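Local coordinates for protein N5-Carboxyaminoimidazole ribonucleotide synthetase (Staphylococcus aureus subsp. aureus, PDB 3ORQ) that catalyses the ATP-dependent carboxylation of 5-aminoimidazole ribonucleotide with bicarbonate to give N5-carboxyaminoimidazole ribonucleotide in purine biosynthesis, at residues Asn219-Lys224 against Lys347-Met352; Lys115-Ser120 against Gln246-Ile251; Pro228-Lys233 against Asn360-Thr365; Lys37-Asp42 against Gly71-Val76. One frame throughout, in Å; residues are numbered along the deposited sequence.

How the contacts relate
All four contacts are small, and they differ in chemistry with their place in the fold. Contacts 1 and 3 lie at the surface and both tie the region of strand 221-227 to the C-terminal part of the chain. Strand 351-358 leads straight into helix 362-372, so the two are successive links, their centres about 22 Å apart. Contact 1 is a loose aliphatic touch beside a bound pyrophosphate, whereas contact 3 turns on an arginine-asparagine hydrogen bond. Contacts 2 and 4 are partly buried and apolar, each with one buried side chain. Contact 2 belongs to the ATP-grasp region, and contact 4 to the N-terminal parallel sheet, about 39 Å from contact 3 between centres.

Contact 1: Asn219-Lys224 against Lys347-Met352; sequences NQILFK and KDSRKM. With POP (pyrophosphate 2-), chain E.
Ile221 meets Lys351 and Ser349 through its two outer methyl groups. The more enclosed side is aliphatic: CG2 of Ile221, set anti to the backbone N, lies 4.2 Å from CE of Lys351, and the two side chains run past each other in opposite directions. The extended lysine carries its ammonium to a weak, long ion pair with Asp158, which probably belongs to the ATP site. Toward solvent stands exposed Ser349, whose OG is 4.2 Å from CD1 of Ile221, with no hydrogen bond across the segments. Arg350 leaves the type I turn Lys347-Arg350 pointing away from Ile221 and, with Lys343, binds the pyrophosphate: NE donates to O5, at the guanidinium edge, at 3.0 Å and NH2 to O6 at 3.1 Å, both nearly straight. Between the two segments in the antiparallel sheet runs strand 313-319, which Lys351 touches at Asn317 and Leu319, while the backbone of Arg350 bonds to Gly320 just beyond it.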
loop_
_atom_site.group_PDB
_atom_site.type_symbol
_atom_site.label_atom_id
_atom_site.label_comp_id
_atom_site.label_asym_id
_atom_site.label_seq_id
_atom_site.Cartn_x
_atom_site.Cartn_y
_atom_site.Cartn_z
ATOM N N ASN A 219 5.897 9.815 -27.432
ATOM C CA ASN A 219 5.051 9.158 -28.423
ATOM C C ASN A 219 3.597 9.181 -27.958
ATOM O O ASN A 219 2.830 8.239 -28.168
ATOM C CB ASN A 219 5.554 7.724 -28.717
ATOM C CG ASN A 219 6.995 7.707 -29.223
ATOM O OD1 ASN A 219 7.406 8.565 -30.016
ATOM N ND2 ASN A 219 7.761 6.732 -28.781
ATOM N N GLN A 220 3.248 10.283 -27.306
ATOM C CA GLN A 220 1.872 10.571 -26.889
ATOM C C GLN A 220 1.377 9.716 -25.731
ATOM O O GLN A 220 0.208 9.774 -25.353
ATOM C CB GLN A 220 0.915 10.584 -28.097
ATOM C CG GLN A 220 1.174 11.775 -29.064
ATOM C CD GLN A 220 2.403 11.559 -29.976
ATOM O OE1 GLN A 220 2.507 10.541 -30.681
ATOM N NE2 GLN A 220 3.338 12.516 -29.953
ATOM N N ILE A 221 2.302 8.954 -25.149
ATOM C CA ILE A 221 2.049 8.133 -23.951
ATOM C C ILE A 221 2.726 8.780 -22.759
ATOM O O ILE A 221 3.881 9.184 -22.851
ATOM C CB ILE A 221 2.631 6.722 -24.129
ATOM C CG1 ILE A 221 2.157 6.107 -25.468
ATOM C CG2 ILE A 221 2.320 5.846 -22.930
ATOM C CD1 ILE A 221 2.923 4.838 -25.851
ATOM N N LEU A 222 2.026 8.858 -21.624
ATOM C CA LEU A 222 2.636 9.419 -20.424
ATOM C C LEU A 222 3.972 8.733 -20.142
ATOM O O LEU A 222 4.058 7.536 -20.181
ATOM C CB LEU A 222 1.694 9.328 -19.200
ATOM C CG LEU A 222 2.313 9.863 -17.897
ATOM C CD1 LEU A 222 2.733 11.366 -18.029
ATOM C CD2 LEU A 222 1.368 9.666 -16.710
ATOM N N PHE A 223 5.008 9.522 -19.888
ATOM C CA PHE A 223 6.369 9.024 -19.752
ATOM C C PHE A 223 6.890 9.349 -18.377
ATOM O O PHE A 223 7.444 8.481 -17.711
ATOM C CB PHE A 223 7.216 9.751 -20.774
ATOM C CG PHE A 223 8.689 9.506 -20.689
ATOM C CD1 PHE A 223 9.211 8.216 -20.788
ATOM C CD2 PHE A 223 9.568 10.598 -20.684
ATOM C CE1 PHE A 223 10.591 8.009 -20.786
ATOM C CE2 PHE A 223 10.957 10.406 -20.695
ATOM C CZ PHE A 223 11.473 9.113 -20.741
ATOM N N LYS A 224 6.696 10.595 -17.950
ATOM C CA LYS A 224 7.301 11.114 -16.727
ATOM C C LYS A 224 6.361 12.090 -16.055
ATOM O O LYS A 224 5.819 12.948 -16.710
ATOM C CB LYS A 224 8.629 11.824 -17.021
ATOM C CG LYS A 224 9.273 12.488 -15.795
ATOM C CD LYS A 224 10.707 12.842 -16.051
ATOM C CE LYS A 224 10.843 13.553 -17.439
ATOM N NZ LYS A 224 10.316 14.978 -17.436
ATOM N N LYS A 347 4.082 -6.324 -24.198
ATOM C CA LYS A 347 4.168 -5.675 -25.512
ATOM C C LYS A 347 4.868 -4.338 -25.340
ATOM O O LYS A 347 4.802 -3.720 -24.272
ATOM C CB LYS A 347 2.798 -5.434 -26.145
ATOM C CG LYS A 347 1.812 -6.545 -26.020
ATOM C CD LYS A 347 0.536 -6.258 -26.816
ATOM C CE LYS A 347 -0.615 -7.209 -26.381
ATOM N NZ LYS A 347 -1.825 -7.183 -27.284
ATOM N N ASP A 348 5.497 -3.874 -26.415
ATOM C CA ASP A 348 6.449 -2.768 -26.356
ATOM C C ASP A 348 5.883 -1.497 -25.761
ATOM O O ASP A 348 6.597 -0.749 -25.111
ATOM C CB ASP A 348 7.026 -2.482 -27.761
ATOM C CG ASP A 348 7.964 -3.608 -28.274
ATOM O OD1 ASP A 348 8.475 -4.427 -27.461
ATOM O OD2 ASP A 348 8.186 -3.651 -29.513
ATOM N N SER A 349 4.598 -1.258 -25.982
ATOM C CA SER A 349 3.962 -0.008 -25.577
ATOM C C SER A 349 2.914 -0.225 -24.486
ATOM O O SER A 349 2.277 0.709 -24.034
ATOM C CB SER A 349 3.316 0.692 -26.788
ATOM O OG SER A 349 4.314 1.253 -27.608
ATOM N N ARG A 350 2.743 -1.465 -24.064
ATOM C CA ARG A 350 1.791 -1.759 -23.007
ATOM C C ARG A 350 2.383 -1.254 -21.676
ATOM O O ARG A 350 3.587 -1.368 -21.425
ATOM C CB ARG A 350 1.544 -3.282 -22.993
ATOM C CG ARG A 350 0.357 -3.685 -22.125
ATOM C CD ARG A 350 -0.044 -5.102 -22.269
ATOM N NE ARG A 350 -1.316 -5.355 -21.584
ATOM C CZ ARG A 350 -1.796 -6.564 -21.259
ATOM N NH1 ARG A 350 -1.113 -7.680 -21.571
ATOM N NH2 ARG A 350 -2.976 -6.670 -20.640
ATOM N N LYS A 351 1.547 -0.680 -20.828
ATOM C CA LYS A 351 1.977 -0.179 -19.527
ATOM C C LYS A 351 2.063 -1.385 -18.637
ATOM O O LYS A 351 1.031 -1.984 -18.325
ATOM C CB LYS A 351 0.946 0.795 -18.975
ATOM C CG LYS A 351 0.895 2.097 -19.712
ATOM C CD LYS A 351 -0.242 2.979 -19.247
ATOM C CE LYS A 351 -0.288 4.234 -20.079
ATOM N NZ LYS A 351 -1.392 5.145 -19.591
HETATM N N MSE A 352 3.273 -1.752 -18.217
HETATM C CA MSE A 352 3.485 -3.002 -17.483
HETATM C C MSE A 352 3.692 -2.724 -16.002
HETATM O O MSE A 352 3.634 -3.640 -15.172
HETATM C CB MSE A 352 4.718 -3.750 -18.054
HETATM C CG MSE A 352 4.654 -3.999 -19.599
HETATM SE SE MSE A 352 3.193 -5.145 -20.154
HETATM C CE MSE A 352 3.695 -6.772 -19.377
HETATM P P1 POP E . -3.793 -2.342 -23.936
HETATM O O1 POP E . -4.871 -2.368 -25.006
HETATM O O2 POP E . -2.521 -3.051 -24.363
HETATM O O3 POP E . -3.460 -0.913 -23.564
HETATM O O POP E . -4.495 -3.135 -22.719
HETATM P P2 POP E . -4.156 -2.823 -21.181
HETATM O O4 POP E . -4.883 -1.557 -20.766
HETATM O O5 POP E . -2.668 -2.697 -21.033
HETATM O O6 POP E . -4.632 -4.004 -20.381
#

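Contact 2: Lys115-Ser120 against Gln246-Ile251; sequences KETLKS and QSIHFI
Thr117 lays its methyl group against the outer end of the Ile248 side chain. Its CG2 is 3.9 Å from CG1 of Ile248 and just as near to CD1, so that one methyl bridges the last two carbons of the isoleucine, the two side chains meeting at a slant. The threonine torsion explains the division of labour: with CG2 anti to the backbone N and OG1 beside it (chi1 -58°), the methyl faces the 246-251 loop while the hydroxyl turns back along its own helix to hydrogen-bond O of Thr113. The same methyl also reaches Ser247, where CG2 of Thr117 stands 4.3 Å from CB. Backbones stay well apart, the nearest CA atoms, those of Thr117 and Ser247, being 7.4 Å from each other.

The contact brings the C-terminal half of helix 111-120 against the loop that joins helix 234-245 to strand 252-261. Leu107 of helix 103-109 touches both Thr117 and Ile248, and Leu108 adds to the packing on the buried isoleucine. At the near end of the loop Ser247 also touches Ala121, just past the helix. Since no hydrogen bond or charge pair crosses between the segments and the threonine hydroxyl is satisfied within its own helix, their association here rests on van der Waals contact between aliphatic carbons.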
loop_
_atom_site.group_PDB
_atom_site.type_symbol
_atom_site.label_atom_id
_atom_site.label_comp_id
_atom_site.label_asym_id
_atom_site.label_seq_id
_atom_site.Cartn_x
_atom_site.Cartn_y
_atom_site.Cartn_z
ATOM N N LYS A 115 -15.601 18.248 -25.141
ATOM C CA LYS A 115 -15.210 19.599 -25.525
ATOM C C LYS A 115 -16.365 20.575 -25.367
ATOM O O LYS A 115 -16.175 21.633 -24.779
ATOM C CB LYS A 115 -14.593 19.654 -26.930
ATOM C CG LYS A 115 -13.156 19.143 -26.974
ATOM C CD LYS A 115 -12.681 18.874 -28.398
ATOM C CE LYS A 115 -11.443 17.952 -28.388
ATOM N NZ LYS A 115 -10.356 18.520 -27.544
ATOM N N GLU A 116 -17.549 20.202 -25.841
ATOM C CA GLU A 116 -18.733 21.061 -25.738
ATOM C C GLU A 116 -18.988 21.436 -24.285
ATOM O O GLU A 116 -19.146 22.616 -23.956
ATOM C CB GLU A 116 -19.968 20.364 -26.303
ATOM C CG GLU A 116 -20.077 20.371 -27.829
ATOM C CD GLU A 116 -21.278 19.570 -28.344
ATOM O OE1 GLU A 116 -21.830 18.746 -27.573
ATOM O OE2 GLU A 116 -21.667 19.757 -29.524
ATOM N N THR A 117 -18.974 20.420 -23.412
ATOM C CA THR A 117 -19.269 20.631 -22.006
ATOM C C THR A 117 -18.280 21.609 -21.383
ATOM O O THR A 117 -18.673 22.530 -20.645
ATOM C CB THR A 117 -19.241 19.307 -21.214
ATOM O OG1 THR A 117 -20.185 18.398 -21.782
ATOM C CG2 THR A 117 -19.592 19.550 -19.756
ATOM N N LEU A 118 -17.001 21.411 -21.687
ATOM C CA LEU A 118 -15.965 22.275 -21.138
ATOM C C LEU A 118 -16.182 23.746 -21.548
ATOM O O LEU A 118 -16.186 24.650 -20.702
ATOM C CB LEU A 118 -14.585 21.769 -21.562
ATOM C CG LEU A 118 -14.105 20.390 -21.096
ATOM C CD1 LEU A 118 -12.717 20.022 -21.709
ATOM C CD2 LEU A 118 -14.078 20.315 -19.568
ATOM N N LYS A 119 -16.419 23.979 -22.834
ATOM C CA LYS A 119 -16.683 25.333 -23.304
ATOM C C LYS A 119 -17.931 25.914 -22.656
ATOM O O LYS A 119 -17.947 27.075 -22.221
ATOM C CB LYS A 119 -16.842 25.357 -24.820
ATOM C CG LYS A 119 -16.899 26.761 -25.398
ATOM C CD LYS A 119 -16.869 26.688 -26.905
ATOM C CE LYS A 119 -16.682 28.049 -27.563
ATOM N NZ LYS A 119 -16.339 27.814 -29.009
ATOM N N SER A 120 -18.980 25.107 -22.605
ATOM C CA SER A 120 -20.225 25.492 -21.965
ATOM C C SER A 120 -20.117 25.721 -20.418
ATOM O O SER A 120 -20.935 26.422 -19.817
ATOM C CB SER A 120 -21.284 24.457 -22.312
ATOM O OG SER A 120 -22.536 24.857 -21.822
ATOM N N GLN A 246 -19.526 22.336 -11.633
ATOM C CA GLN A 246 -20.932 22.794 -11.734
ATOM C C GLN A 246 -21.677 22.208 -12.921
ATOM O O GLN A 246 -22.888 22.375 -13.028
ATOM C CB GLN A 246 -21.062 24.319 -11.773
ATOM C CG GLN A 246 -21.063 24.962 -10.395
ATOM C CD GLN A 246 -19.689 25.508 -10.031
ATOM O OE1 GLN A 246 -19.185 26.454 -10.673
ATOM N NE2 GLN A 246 -19.068 24.917 -8.987
ATOM N N SER A 247 -20.959 21.562 -13.823
ATOM C CA SER A 247 -21.601 21.042 -15.019
ATOM C C SER A 247 -21.641 19.524 -15.102
ATOM O O SER A 247 -22.461 18.981 -15.869
ATOM C CB SER A 247 -20.966 21.647 -16.287
ATOM O OG SER A 247 -21.263 23.046 -16.373
ATOM N N ILE A 248 -20.752 18.847 -14.346
ATOM C CA ILE A 248 -20.618 17.381 -14.387
ATOM C C ILE A 248 -20.491 16.861 -12.976
ATOM O O ILE A 248 -19.699 17.385 -12.182
ATOM C CB ILE A 248 -19.334 16.935 -15.082
ATOM C CG1 ILE A 248 -19.244 17.482 -16.500
ATOM C CG2 ILE A 248 -19.236 15.438 -15.119
ATOM C CD1 ILE A 248 -17.945 17.098 -17.222
ATOM N N HIS A 249 -21.289 15.863 -12.640
ATOM C CA HIS A 249 -21.241 15.305 -11.311
ATOM C C HIS A 249 -20.051 14.346 -11.179
ATOM O O HIS A 249 -19.971 13.349 -11.894
ATOM C CB HIS A 249 -22.535 14.564 -11.009
ATOM C CG HIS A 249 -22.546 13.891 -9.667
ATOM N ND1 HIS A 249 -22.543 14.599 -8.482
ATOM C CD2 HIS A 249 -22.551 12.578 -9.322
ATOM C CE1 HIS A 249 -22.568 13.752 -7.465
ATOM N NE2 HIS A 249 -22.572 12.521 -7.947
ATOM N N PHE A 250 -19.151 14.644 -10.250
ATOM C CA PHE A 250 -18.068 13.728 -9.871
ATOM C C PHE A 250 -18.163 13.273 -8.436
ATOM O O PHE A 250 -18.320 14.098 -7.539
ATOM C CB PHE A 250 -16.732 14.439 -10.058
ATOM C CG PHE A 250 -16.364 14.661 -11.494
ATOM C CD1 PHE A 250 -15.979 13.572 -12.305
ATOM C CD2 PHE A 250 -16.460 15.933 -12.051
ATOM C CE1 PHE A 250 -15.636 13.773 -13.645
ATOM C CE2 PHE A 250 -16.137 16.142 -13.390
ATOM C CZ PHE A 250 -15.725 15.088 -14.188
ATOM N N ILE A 251 -18.065 11.968 -8.208
ATOM C CA ILE A 251 -17.747 11.412 -6.891
ATOM C C ILE A 251 -16.527 10.485 -7.072
ATOM O O ILE A 251 -16.320 9.932 -8.152
ATOM C CB ILE A 251 -18.921 10.622 -6.289
ATOM C CG1 ILE A 251 -20.048 11.584 -5.848
ATOM C CG2 ILE A 251 -18.437 9.795 -5.091
ATOM C CD1 ILE A 251 -19.597 12.646 -4.852
#

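Contact 3: Pro228-Lys233 against Asn360-Thr365; sequences PARIDK and NDVNQT
A polar surface contact, centred on one side-chain hydrogen bond, joins the loop after strand 221-227 to the first turn of helix 362-372. NH1 of Arg230 donates to OD1 of Asn363 at 2.9 Å, with an N-H...O angle of 163°. The oxygen lies at the edge of the guanidinium, in its plane, yet the donor sits above the amide plane of the asparagine, and the two flat groups are turned 56° from one another. The bend at chi3 (-56°) turns the guanidinium back so that NH1 comes to the same amide oxygen that CD approaches, CD of Arg230 being 3.1 Å from OD1 of Asn363. Val362 gives the apolar flank, with CG1 4.5 Å from NH1 of Arg230, approaching obliquely.

The strongest polar partner of the arginine, Glu214 of strand 207-218, lies beyond the two segments; NH2 forms a salt bridge with it and another with Glu366 of helix 362-372. Two carboxylates and an amide therefore fix the rotation of the guanidinium, which links the sheet to the helix. Asp361 stands at the N-cap, where its OD1 accepts from N of Gln364 at 3.2 Å, met from above the carboxylate plane. That bond is the classical side-chain N-cap of a helix start, here opening the C-terminal helix of the chain.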
loop_
_atom_site.group_PDB
_atom_site.type_symbol
_atom_site.label_atom_id
_atom_site.label_comp_id
_atom_site.label_asym_id
_atom_site.label_seq_id
_atom_site.Cartn_x
_atom_site.Cartn_y
_atom_site.Cartn_z
ATOM N N PRO A 228 6.557 18.407 -6.973
ATOM C CA PRO A 228 5.528 19.338 -7.431
ATOM C C PRO A 228 5.848 19.893 -8.805
ATOM O O PRO A 228 7.043 20.067 -9.137
ATOM C CB PRO A 228 5.585 20.469 -6.379
ATOM C CG PRO A 228 6.981 20.483 -5.885
ATOM C CD PRO A 228 7.474 19.036 -5.997
ATOM N N ALA A 229 4.806 20.154 -9.600
ATOM C CA ALA A 229 4.988 20.755 -10.935
ATOM C C ALA A 229 5.859 22.040 -10.834
ATOM O O ALA A 229 5.611 22.919 -10.000
ATOM C CB ALA A 229 3.647 21.058 -11.563
ATOM N N ARG A 230 6.907 22.111 -11.649
ATOM C CA ARG A 230 7.830 23.257 -11.640
ATOM C C ARG A 230 7.272 24.566 -12.264
ATOM O O ARG A 230 8.009 25.515 -12.482
ATOM C CB ARG A 230 9.166 22.882 -12.300
ATOM C CG ARG A 230 9.944 21.816 -11.534
ATOM C CD ARG A 230 11.018 21.175 -12.387
ATOM N NE ARG A 230 10.529 20.582 -13.635
ATOM C CZ ARG A 230 11.221 19.700 -14.352
ATOM N NH1 ARG A 230 12.407 19.312 -13.923
ATOM N NH2 ARG A 230 10.741 19.202 -15.492
ATOM N N ILE A 231 5.975 24.612 -12.527
ATOM C CA ILE A 231 5.319 25.830 -12.969
ATOM C C ILE A 231 4.065 26.082 -12.107
ATOM O O ILE A 231 3.266 25.182 -11.862
ATOM C CB ILE A 231 5.001 25.744 -14.456
ATOM C CG1 ILE A 231 4.106 26.886 -14.903
ATOM C CG2 ILE A 231 4.375 24.406 -14.812
ATOM C CD1 ILE A 231 3.942 26.911 -16.403
ATOM N N ASP A 232 3.901 27.314 -11.640
ATOM C CA ASP A 232 2.836 27.627 -10.701
ATOM C C ASP A 232 1.510 27.848 -11.408
ATOM O O ASP A 232 1.257 28.929 -11.936
ATOM C CB ASP A 232 3.219 28.859 -9.879
ATOM C CG ASP A 232 2.178 29.208 -8.828
ATOM O OD1 ASP A 232 1.516 28.281 -8.279
ATOM O OD2 ASP A 232 2.037 30.427 -8.545
ATOM N N LYS A 233 0.661 26.827 -11.418
ATOM C CA LYS A 233 -0.658 26.927 -12.042
ATOM C C LYS A 233 -1.774 26.382 -11.152
ATOM O O LYS A 233 -2.937 26.314 -11.571
ATOM C CB LYS A 233 -0.658 26.222 -13.411
ATOM C CG LYS A 233 -0.003 26.994 -14.576
ATOM C CD LYS A 233 -0.745 28.323 -14.811
ATOM C CE LYS A 233 -0.194 29.049 -16.034
ATOM N NZ LYS A 233 -0.977 30.289 -16.324
ATOM N N ASN A 360 14.865 14.722 -3.147
ATOM C CA ASN A 360 14.910 16.131 -2.775
ATOM C C ASN A 360 15.410 17.033 -3.900
ATOM O O ASN A 360 15.320 18.272 -3.823
ATOM C CB ASN A 360 15.790 16.331 -1.551
ATOM C CG ASN A 360 15.161 15.802 -0.305
ATOM O OD1 ASN A 360 13.958 15.950 -0.089
ATOM N ND2 ASN A 360 15.973 15.171 0.531
ATOM N N ASP A 361 15.965 16.421 -4.931
ATOM C CA ASP A 361 16.478 17.183 -6.045
ATOM C C ASP A 361 15.867 16.673 -7.336
ATOM O O ASP A 361 16.470 15.898 -8.091
ATOM C CB ASP A 361 18.008 17.165 -6.086
ATOM C CG ASP A 361 18.580 18.166 -7.116
ATOM O OD1 ASP A 361 17.842 18.600 -8.030
ATOM O OD2 ASP A 361 19.773 18.522 -7.005
ATOM N N VAL A 362 14.663 17.151 -7.594
ATOM C CA VAL A 362 13.876 16.731 -8.748
ATOM C C VAL A 362 14.622 16.954 -10.062
ATOM O O VAL A 362 14.641 16.086 -10.930
ATOM C CB VAL A 362 12.519 17.470 -8.755
ATOM C CG1 VAL A 362 11.838 17.243 -10.021
ATOM C CG2 VAL A 362 11.600 16.994 -7.543
ATOM N N ASN A 363 15.234 18.121 -10.221
ATOM C CA ASN A 363 15.892 18.440 -11.493
ATOM C C ASN A 363 17.026 17.474 -11.820
ATOM O O ASN A 363 17.150 17.034 -12.951
ATOM C CB ASN A 363 16.315 19.903 -11.556
ATOM C CG ASN A 363 15.109 20.846 -11.632
ATOM O OD1 ASN A 363 13.968 20.401 -11.721
ATOM N ND2 ASN A 363 15.355 22.130 -11.570
ATOM N N GLN A 364 17.786 17.092 -10.801
ATOM C CA GLN A 364 18.821 16.096 -10.948
ATOM C C GLN A 364 18.237 14.713 -11.239
ATOM O O GLN A 364 18.614 14.076 -12.234
ATOM C CB GLN A 364 19.677 16.027 -9.700
ATOM C CG GLN A 364 20.803 15.013 -9.828
ATOM C CD GLN A 364 21.737 15.332 -10.992
ATOM O OE1 GLN A 364 22.511 16.283 -10.934
ATOM N NE2 GLN A 364 21.660 14.544 -12.053
ATOM N N THR A 365 17.317 14.251 -10.381
ATOM C CA THR A 365 16.637 12.989 -10.628
ATOM C C THR A 365 16.083 12.931 -12.052
ATOM O O THR A 365 16.186 11.899 -12.713
ATOM C CB THR A 365 15.477 12.753 -9.661
ATOM O OG1 THR A 365 15.983 12.655 -8.321
ATOM C CG2 THR A 365 14.725 11.472 -10.059
#

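Contact 4: Lys37-Asp42 against Gly71-Val76; sequences KVVVLD and GQKCDV
Strand 37-42 passes the end of helix 64-73, the nearest CA atoms being those of Val39 and Cys74, 7.3 Å apart. The two belong to the Rossmann-like preATP-grasp domain, whose parallel sheet has the strand order 55-58, 37-42, 14-18, 76-79. Helix 64-73 follows strand 55-58 at one edge and leads to strand 76-79 at the other, so its C-terminal end and the residues after it cross over the intervening strands. Near the end of the helix a weak backbone bond runs from N of Cys74 to O of Gly71.

Val39 is directed at this end of the helix, while its neighbours Val38 and Val40 point away. Its CG2, anti to the carbonyl carbon, is 4.3 Å from CB of Lys73. Beyond CB the lysine leads away from the strand, and its ammonium forms a salt bridge with Glu55 of the adjoining strand 55-58, so that only the root of this long side chain packs on the valine. Leu70, one turn earlier in the helix, and Ile57 also touch Val39, placing it in the apolar layer between sheet and helix, and Thr14 of strand 14-18 touches both Val39 and Cys74. The cysteine sulfur, set beside its backbone N (chi1 -65°), comes against the branch point of the valine: SG of Cys74 lies 3.9 Å from CB of Val39.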
loop_
_atom_site.group_PDB
_atom_site.type_symbol
_atom_site.label_atom_id
_atom_site.label_comp_id
_atom_site.label_asym_id
_atom_site.label_seq_id
_atom_site.Cartn_x
_atom_site.Cartn_y
_atom_site.Cartn_z
ATOM N N LYS A 37 -14.523 -5.664 1.247
ATOM C CA LYS A 37 -14.364 -6.786 0.362
ATOM C C LYS A 37 -14.456 -6.272 -1.056
ATOM O O LYS A 37 -15.033 -5.212 -1.304
ATOM C CB LYS A 37 -15.429 -7.842 0.632
ATOM C CG LYS A 37 -15.426 -8.323 2.070
ATOM C CD LYS A 37 -16.661 -9.202 2.281
ATOM C CE LYS A 37 -16.744 -9.717 3.717
ATOM N NZ LYS A 37 -15.624 -10.636 3.942
ATOM N N VAL A 38 -13.886 -7.014 -1.996
ATOM C CA VAL A 38 -13.835 -6.526 -3.365
ATOM C C VAL A 38 -14.329 -7.588 -4.323
ATOM O O VAL A 38 -13.811 -8.702 -4.326
ATOM C CB VAL A 38 -12.389 -6.179 -3.780
ATOM C CG1 VAL A 38 -12.342 -5.839 -5.281
ATOM C CG2 VAL A 38 -11.838 -5.005 -2.949
ATOM N N VAL A 39 -15.306 -7.219 -5.157
ATOM C CA VAL A 39 -15.715 -8.036 -6.306
ATOM C C VAL A 39 -15.297 -7.302 -7.585
ATOM O O VAL A 39 -15.584 -6.119 -7.756
ATOM C CB VAL A 39 -17.246 -8.265 -6.314
ATOM C CG1 VAL A 39 -17.647 -9.033 -7.535
ATOM C CG2 VAL A 39 -17.642 -9.077 -5.089
ATOM N N VAL A 40 -14.612 -7.979 -8.487
ATOM C CA VAL A 40 -14.150 -7.284 -9.659
ATOM C C VAL A 40 -14.688 -7.979 -10.942
ATOM O O VAL A 40 -14.762 -9.221 -11.012
ATOM C CB VAL A 40 -12.581 -7.159 -9.688
ATOM C CG1 VAL A 40 -11.921 -8.558 -9.677
ATOM C CG2 VAL A 40 -12.130 -6.412 -10.953
ATOM N N LEU A 41 -15.064 -7.157 -11.928
ATOM C CA LEU A 41 -15.597 -7.635 -13.210
ATOM C C LEU A 41 -14.647 -7.204 -14.341
ATOM O O LEU A 41 -14.299 -6.022 -14.485
ATOM C CB LEU A 41 -17.018 -7.092 -13.459
ATOM C CG LEU A 41 -17.779 -7.654 -14.671
ATOM C CD1 LEU A 41 -19.316 -7.660 -14.476
ATOM C CD2 LEU A 41 -17.394 -6.936 -15.952
ATOM N N ASP A 42 -14.223 -8.170 -15.142
ATOM C CA ASP A 42 -13.328 -7.906 -16.256
ATOM C C ASP A 42 -13.489 -9.095 -17.216
ATOM O O ASP A 42 -13.636 -10.237 -16.758
ATOM C CB ASP A 42 -11.874 -7.804 -15.747
ATOM C CG ASP A 42 -10.917 -7.216 -16.778
ATOM O OD1 ASP A 42 -10.569 -6.013 -16.681
ATOM O OD2 ASP A 42 -10.534 -7.933 -17.721
ATOM N N GLY A 71 -23.904 -6.057 -9.181
ATOM C CA GLY A 71 -24.727 -5.237 -8.308
ATOM C C GLY A 71 -25.378 -6.004 -7.182
ATOM O O GLY A 71 -25.524 -5.467 -6.091
ATOM N N GLN A 72 -25.795 -7.250 -7.437
ATOM C CA GLN A 72 -26.384 -8.084 -6.401
ATOM C C GLN A 72 -25.381 -8.393 -5.272
ATOM O O GLN A 72 -25.783 -8.626 -4.135
ATOM C CB GLN A 72 -26.915 -9.405 -6.979
ATOM C CG GLN A 72 -28.287 -9.301 -7.670
ATOM C CD GLN A 72 -29.429 -9.040 -6.676
ATOM O OE1 GLN A 72 -29.647 -9.831 -5.748
ATOM N NE2 GLN A 72 -30.159 -7.932 -6.871
ATOM N N LYS A 73 -24.089 -8.405 -5.592
ATOM C CA LYS A 73 -23.078 -8.784 -4.598
ATOM C C LYS A 73 -22.504 -7.618 -3.805
ATOM O O LYS A 73 -21.809 -7.831 -2.815
ATOM C CB LYS A 73 -21.933 -9.511 -5.296
ATOM C CG LYS A 73 -22.340 -10.819 -5.941
ATOM C CD LYS A 73 -21.231 -11.401 -6.813
ATOM C CE LYS A 73 -21.730 -12.593 -7.600
ATOM N NZ LYS A 73 -22.132 -13.664 -6.660
ATOM N N CYS A 74 -22.789 -6.390 -4.218
ATOM C CA CYS A 74 -22.008 -5.233 -3.755
ATOM C C CYS A 74 -22.881 -4.220 -3.063
ATOM O O CYS A 74 -24.085 -4.119 -3.358
ATOM C CB CYS A 74 -21.310 -4.543 -4.957
ATOM S SG CYS A 74 -20.082 -5.616 -5.748
ATOM N N ASP A 75 -22.274 -3.450 -2.167
ATOM C CA ASP A 75 -23.001 -2.360 -1.506
ATOM C C ASP A 75 -22.751 -1.029 -2.208
ATOM O O ASP A 75 -23.513 -0.064 -2.035
ATOM C CB ASP A 75 -22.577 -2.275 -0.043
ATOM C CG ASP A 75 -22.834 -3.557 0.693
ATOM O OD1 ASP A 75 -24.012 -3.906 0.886
ATOM O OD2 ASP A 75 -21.880 -4.251 1.051
ATOM N N VAL A 76 -21.665 -0.973 -2.975
ATOM C CA VAL A 76 -21.355 0.194 -3.815
ATOM C C VAL A 76 -20.655 -0.287 -5.059
ATOM O O VAL A 76 -19.920 -1.256 -5.005
ATOM C CB VAL A 76 -20.489 1.266 -3.059
ATOM C CG1 VAL A 76 -19.123 0.734 -2.723
ATOM C CG2 VAL A 76 -20.341 2.501 -3.886
#